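Local coordinates for protein S-adenosyl-L-methionine-dependent 2-deoxy-scyllo-inosamine dehydrogenase (Bacillus circulans, PDB 4M7S) that catalyses the radical S-adenosyl-L-methionine-dependent two-electron oxidation of 2-deoxy-scyllo-inosamine to amino-dideoxy-scyllo-inosose in butirosin biosynthesis, using two [4Fe-4S] clusters, at residues A[6-17]-A[56-67]. Sequence-based numbering, arbitrary orientation.
With SF4 (iron/sulfur cluster), chain C.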
loop_
_atom_site.group_PDB
_atom_site.type_symbol
_atom_site.label_atom_id
_atom_site.label_comp_id
_atom_site.label_asym_id
_atom_site.label_seq_id
_atom_site.Cartn_x
_atom_site.Cartn_y
_atom_site.Cartn_z
ATOM N N SER A 6 -5.986 6.806 -5.363
ATOM C CA SER A 6 -7.249 6.272 -4.883
ATOM C C SER A 6 -6.995 5.263 -3.764
ATOM O O SER A 6 -7.901 4.922 -3.007
ATOM C CB SER A 6 -8.031 5.627 -6.029
ATOM O OG SER A 6 -7.369 4.464 -6.487
HETATM N N MSE A 7 -5.751 4.798 -3.666
HETATM C CA MSE A 7 -5.333 3.864 -2.620
HETATM C C MSE A 7 -3.995 4.326 -2.064
HETATM O O MSE A 7 -3.099 4.729 -2.820
HETATM C CB MSE A 7 -5.224 2.430 -3.163
HETATM C CG MSE A 7 -4.364 1.478 -2.292
HETATM SE SE MSE A 7 -5.148 0.914 -0.562
HETATM C CE MSE A 7 -6.297 -0.527 -1.227
ATOM N N ILE A 8 -3.867 4.312 -0.743
ATOM C CA ILE A 8 -2.574 4.561 -0.129
ATOM C C ILE A 8 -2.227 3.403 0.798
ATOM O O ILE A 8 -3.055 2.990 1.619
ATOM C CB ILE A 8 -2.519 5.914 0.617
ATOM C CG1 ILE A 8 -1.158 6.087 1.297
ATOM C CG2 ILE A 8 -3.647 6.035 1.648
ATOM C CD1 ILE A 8 -0.863 7.517 1.672
ATOM N N GLU A 9 -1.012 2.872 0.648
ATOM C CA GLU A 9 -0.548 1.746 1.452
ATOM C C GLU A 9 0.465 2.256 2.449
ATOM O O GLU A 9 1.472 2.846 2.053
ATOM C CB GLU A 9 0.139 0.696 0.575
ATOM C CG GLU A 9 -0.739 -0.432 0.105
ATOM C CD GLU A 9 0.036 -1.459 -0.696
ATOM O OE1 GLU A 9 1.170 -1.783 -0.293
ATOM O OE2 GLU A 9 -0.481 -1.925 -1.730
ATOM N N VAL A 10 0.207 2.028 3.735
ATOM C CA VAL A 10 1.062 2.556 4.792
ATOM C C VAL A 10 1.779 1.427 5.540
ATOM O O VAL A 10 1.135 0.570 6.156
ATOM C CB VAL A 10 0.251 3.398 5.772
ATOM C CG1 VAL A 10 1.166 4.115 6.755
ATOM C CG2 VAL A 10 -0.589 4.429 5.010
ATOM N N GLU A 11 3.107 1.428 5.488
ATOM C CA GLU A 11 3.893 0.442 6.223
ATOM C C GLU A 11 3.955 0.805 7.711
ATOM O O GLU A 11 4.979 1.300 8.197
ATOM C CB GLU A 11 5.308 0.358 5.639
ATOM C CG GLU A 11 6.087 -0.889 6.033
ATOM C CD GLU A 11 7.482 -0.923 5.426
ATOM O OE1 GLU A 11 8.060 0.167 5.172
ATOM O OE2 GLU A 11 7.991 -2.043 5.198
ATOM N N VAL A 12 2.867 0.561 8.440
ATOM C CA VAL A 12 2.847 0.882 9.879
ATOM C C VAL A 12 3.812 -0.009 10.677
ATOM O O VAL A 12 4.186 0.310 11.802
ATOM C CB VAL A 12 1.420 0.847 10.469
ATOM C CG1 VAL A 12 0.509 1.789 9.683
ATOM C CG2 VAL A 12 0.856 -0.580 10.456
ATOM N N ASN A 13 4.212 -1.132 10.090
ATOM C CA ASN A 13 5.326 -1.893 10.639
ATOM C C ASN A 13 5.960 -2.737 9.549
ATOM O O ASN A 13 5.279 -3.173 8.624
ATOM C CB ASN A 13 4.885 -2.759 11.817
ATOM C CG ASN A 13 4.094 -3.961 11.384
ATOM O OD1 ASN A 13 2.970 -3.824 10.899
ATOM N ND2 ASN A 13 4.670 -5.155 11.557
ATOM N N SER A 14 7.260 -2.979 9.661
ATOM C CA SER A 14 8.005 -3.576 8.548
ATOM C C SER A 14 8.244 -5.079 8.702
ATOM O O SER A 14 8.616 -5.749 7.743
ATOM C CB SER A 14 9.345 -2.871 8.400
ATOM O OG SER A 14 10.109 -3.036 9.580
ATOM N N GLN A 15 8.048 -5.608 9.905
ATOM C CA GLN A 15 8.305 -7.030 10.131
ATOM C C GLN A 15 7.072 -7.852 9.789
ATOM O O GLN A 15 5.941 -7.409 9.978
ATOM C CB GLN A 15 8.748 -7.327 11.581
ATOM C CG GLN A 15 9.150 -8.807 11.810
ATOM C CD GLN A 15 9.672 -9.120 13.215
ATOM O OE1 GLN A 15 9.130 -8.651 14.220
ATOM N NE2 GLN A 15 10.726 -9.931 13.285
ATOM N N CYS A 16 7.305 -9.047 9.269
ATOM C CA CYS A 16 6.261 -10.051 9.167
ATOM C C CYS A 16 6.692 -11.309 9.908
ATOM O O CYS A 16 7.885 -11.610 9.977
ATOM C CB CYS A 16 5.989 -10.401 7.712
ATOM S SG CYS A 16 4.771 -11.705 7.613
ATOM N N ASN A 17 5.728 -12.050 10.450
ATOM C CA ASN A 17 6.050 -13.246 11.229
ATOM C C ASN A 17 6.410 -14.438 10.346
ATOM O O ASN A 17 6.971 -15.428 10.819
ATOM C CB ASN A 17 4.904 -13.619 12.172
ATOM C CG ASN A 17 3.608 -13.891 11.438
ATOM O OD1 ASN A 17 3.023 -12.990 10.830
ATOM N ND2 ASN A 17 3.148 -15.141 11.493
ATOM N N ARG A 56 -9.161 4.354 -0.645
ATOM C CA ARG A 56 -8.835 3.240 0.244
ATOM C C ARG A 56 -7.518 3.476 0.966
ATOM O O ARG A 56 -6.584 4.059 0.408
ATOM C CB ARG A 56 -8.732 1.932 -0.535
ATOM C CG ARG A 56 -9.620 1.828 -1.733
ATOM C CD ARG A 56 -10.731 0.841 -1.505
ATOM N NE ARG A 56 -11.307 0.396 -2.769
ATOM C CZ ARG A 56 -12.134 1.125 -3.514
ATOM N NH1 ARG A 56 -12.492 2.344 -3.128
ATOM N NH2 ARG A 56 -12.602 0.632 -4.653
ATOM N N ILE A 57 -7.445 3.020 2.210
ATOM C CA ILE A 57 -6.187 3.029 2.943
ATOM C C ILE A 57 -5.893 1.626 3.482
ATOM O O ILE A 57 -6.740 1.015 4.138
ATOM C CB ILE A 57 -6.172 4.107 4.075
ATOM C CG1 ILE A 57 -4.874 4.041 4.885
ATOM C CG2 ILE A 57 -7.392 3.966 4.997
ATOM C CD1 ILE A 57 -4.609 5.302 5.709
ATOM N N SER A 58 -4.713 1.096 3.163
ATOM C CA SER A 58 -4.259 -0.172 3.748
ATOM C C SER A 58 -2.999 0.005 4.610
ATOM O O SER A 58 -2.308 1.025 4.504
ATOM C CB SER A 58 -4.065 -1.257 2.683
ATOM O OG SER A 58 -3.489 -0.745 1.507
ATOM N N PHE A 59 -2.715 -0.986 5.459
ATOM C CA PHE A 59 -1.701 -0.849 6.509
ATOM C C PHE A 59 -0.563 -1.858 6.405
ATOM O O PHE A 59 0.079 -2.200 7.414
ATOM C CB PHE A 59 -2.364 -0.986 7.876
ATOM C CG PHE A 59 -3.495 -0.034 8.079
ATOM C CD1 PHE A 59 -3.266 1.237 8.597
ATOM C CD2 PHE A 59 -4.788 -0.391 7.727
ATOM C CE1 PHE A 59 -4.306 2.124 8.784
ATOM C CE2 PHE A 59 -5.842 0.505 7.895
ATOM C CZ PHE A 59 -5.598 1.759 8.432
ATOM N N HIS A 60 -0.288 -2.301 5.167
ATOM C CA HIS A 60 0.605 -3.440 4.846
ATOM C C HIS A 60 1.485 -3.161 3.611
ATOM O O HIS A 60 0.955 -3.014 2.507
ATOM C CB HIS A 60 -0.278 -4.665 4.546
ATOM C CG HIS A 60 0.472 -5.924 4.210
ATOM N ND1 HIS A 60 0.152 -7.143 4.769
ATOM C CD2 HIS A 60 1.489 -6.167 3.347
ATOM C CE1 HIS A 60 0.955 -8.076 4.288
ATOM N NE2 HIS A 60 1.775 -7.511 3.424
ATOM N N PHE A 61 2.813 -3.122 3.760
ATOM C CA PHE A 61 3.660 -2.937 2.582
ATOM C C PHE A 61 4.227 -4.326 2.354
ATOM O O PHE A 61 3.780 -5.054 1.457
ATOM C CB PHE A 61 4.759 -1.894 2.812
ATOM C CG PHE A 61 5.635 -1.657 1.619
ATOM C CD1 PHE A 61 5.130 -1.802 0.326
ATOM C CD2 PHE A 61 6.970 -1.309 1.782
ATOM C CE1 PHE A 61 5.933 -1.605 -0.780
ATOM C CE2 PHE A 61 7.792 -1.105 0.674
ATOM C CZ PHE A 61 7.270 -1.260 -0.616
ATOM N N TYR A 62 5.187 -4.715 3.185
ATOM C CA TYR A 62 5.671 -6.098 3.163
ATOM C C TYR A 62 5.785 -6.648 4.578
ATOM O O TYR A 62 6.590 -7.547 4.861
ATOM C CB TYR A 62 6.998 -6.206 2.430
ATOM C CG TYR A 62 6.861 -6.212 0.925
ATOM C CD1 TYR A 62 6.629 -7.395 0.234
ATOM C CD2 TYR A 62 6.954 -5.033 0.200
ATOM C CE1 TYR A 62 6.505 -7.405 -1.147
ATOM C CE2 TYR A 62 6.828 -5.029 -1.180
ATOM C CZ TYR A 62 6.600 -6.214 -1.845
ATOM O OH TYR A 62 6.481 -6.201 -3.212
ATOM N N GLY A 63 4.971 -6.093 5.466
ATOM C CA GLY A 63 4.931 -6.542 6.846
ATOM C C GLY A 63 3.522 -6.931 7.237
ATOM O O GLY A 63 2.573 -6.696 6.485
ATOM N N GLU A 64 3.388 -7.531 8.417
ATOM C CA GLU A 64 2.095 -7.960 8.932
ATOM C C GLU A 64 1.515 -6.862 9.815
ATOM O O GLU A 64 2.083 -6.556 10.870
ATOM C CB GLU A 64 2.277 -9.245 9.751
ATOM C CG GLU A 64 1.013 -9.718 10.435
ATOM C CD GLU A 64 -0.174 -9.805 9.473
ATOM O OE1 GLU A 64 -1.291 -9.412 9.878
ATOM O OE2 GLU A 64 0.010 -10.284 8.329
ATOM N N PRO A 65 0.385 -6.262 9.399
ATOM C CA PRO A 65 -0.142 -5.135 10.181
ATOM C C PRO A 65 -0.601 -5.530 11.590
ATOM O O PRO A 65 -0.502 -4.707 12.495
ATOM C CB PRO A 65 -1.323 -4.621 9.336
ATOM C CG PRO A 65 -1.717 -5.791 8.463
ATOM C CD PRO A 65 -0.434 -6.563 8.208
ATOM N N LEU A 66 -1.084 -6.753 11.785
ATOM C CA LEU A 66 -1.517 -7.175 13.126
ATOM C C LEU A 66 -0.363 -7.309 14.125
ATOM O O LEU A 66 -0.585 -7.570 15.311
ATOM C CB LEU A 66 -2.324 -8.476 13.081
ATOM C CG LEU A 66 -3.649 -8.491 12.314
ATOM C CD1 LEU A 66 -4.610 -9.477 12.951
ATOM C CD2 LEU A 66 -4.288 -7.128 12.246
ATOM N N LEU A 67 0.866 -7.145 13.642
ATOM C CA LEU A 67 2.035 -7.145 14.513
ATOM C C LEU A 67 2.312 -5.738 15.038
ATOM O O LEU A 67 3.094 -5.555 15.959
ATOM C CB LEU A 67 3.268 -7.672 13.776
ATOM C CG LEU A 67 3.531 -9.176 13.849
ATOM C CD1 LEU A 67 4.821 -9.560 13.120
ATOM C CD2 LEU A 67 3.613 -9.586 15.304
HETATM FE FE1 SF4 C . 4.804 -12.104 5.237
HETATM FE FE2 SF4 C . 4.779 -14.163 3.551
HETATM FE FE3 SF4 C . 5.733 -11.825 2.728
HETATM FE FE4 SF4 C . 3.069 -12.062 3.178
HETATM S S1 SF4 C . 4.273 -13.130 1.542
HETATM S S2 SF4 C . 4.394 -10.321 3.852
HETATM S S3 SF4 C . 3.047 -13.552 4.938
HETATM S S4 SF4 C . 6.671 -13.160 4.367
HETATM O O HOH W 1 2.219 -3.400 8.068
HETATM O O HOH W 2 4.012 -3.450 6.331
#
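Ser58 sits between two bonds of a parallel strand pair: its N donates to Ile8 O (3.0 Å) and its O accepts from Val10 N (2.8 Å). Two residues earlier, Arg56 N donates to Ser6 O and Arg56 O accepts from Ile8 N. Past the strand ends the chains part and rejoin where Glu64 N donates to Gln15 O (3.0 Å), which leads into Cys16, whose SG binds iron FE1 of the cluster (2.4 Å). Gly63, without a side chain, brings its CA close against Gln15 O. The short amide of Asn13, turned back by chi1 of 74°, brings ND2 to Glu64 O at 3.0 Å, from above the carbonyl plane, while Leu67 N reaches the same oxygen from the opposite face. Between the diverging chains, a water donates to Asn13 O (2.6 Å) and accepts from Phe61 N.

On one face of the sheet, the selenium of selenomethionine Met7 and CG of Glu9 both press on Ser58 OG, each at 3.1 Å; this buried hydroxyl has no polar partner. On the other, Ile8 and Ile57 lie side by side; beyond the strand ends, Val12 CG1 meets the Phe59 ring at its edge (4.0 Å to CD1). Branched and aromatic, Ile57, Val12 and Phe59 suit packing on helix 38-50, while Ile8 touches Val178. Strand, helix and strand form a right-handed beta-alpha-beta crossover of the partial TIM-barrel fold, flanked by strands 86-91 and 175-178.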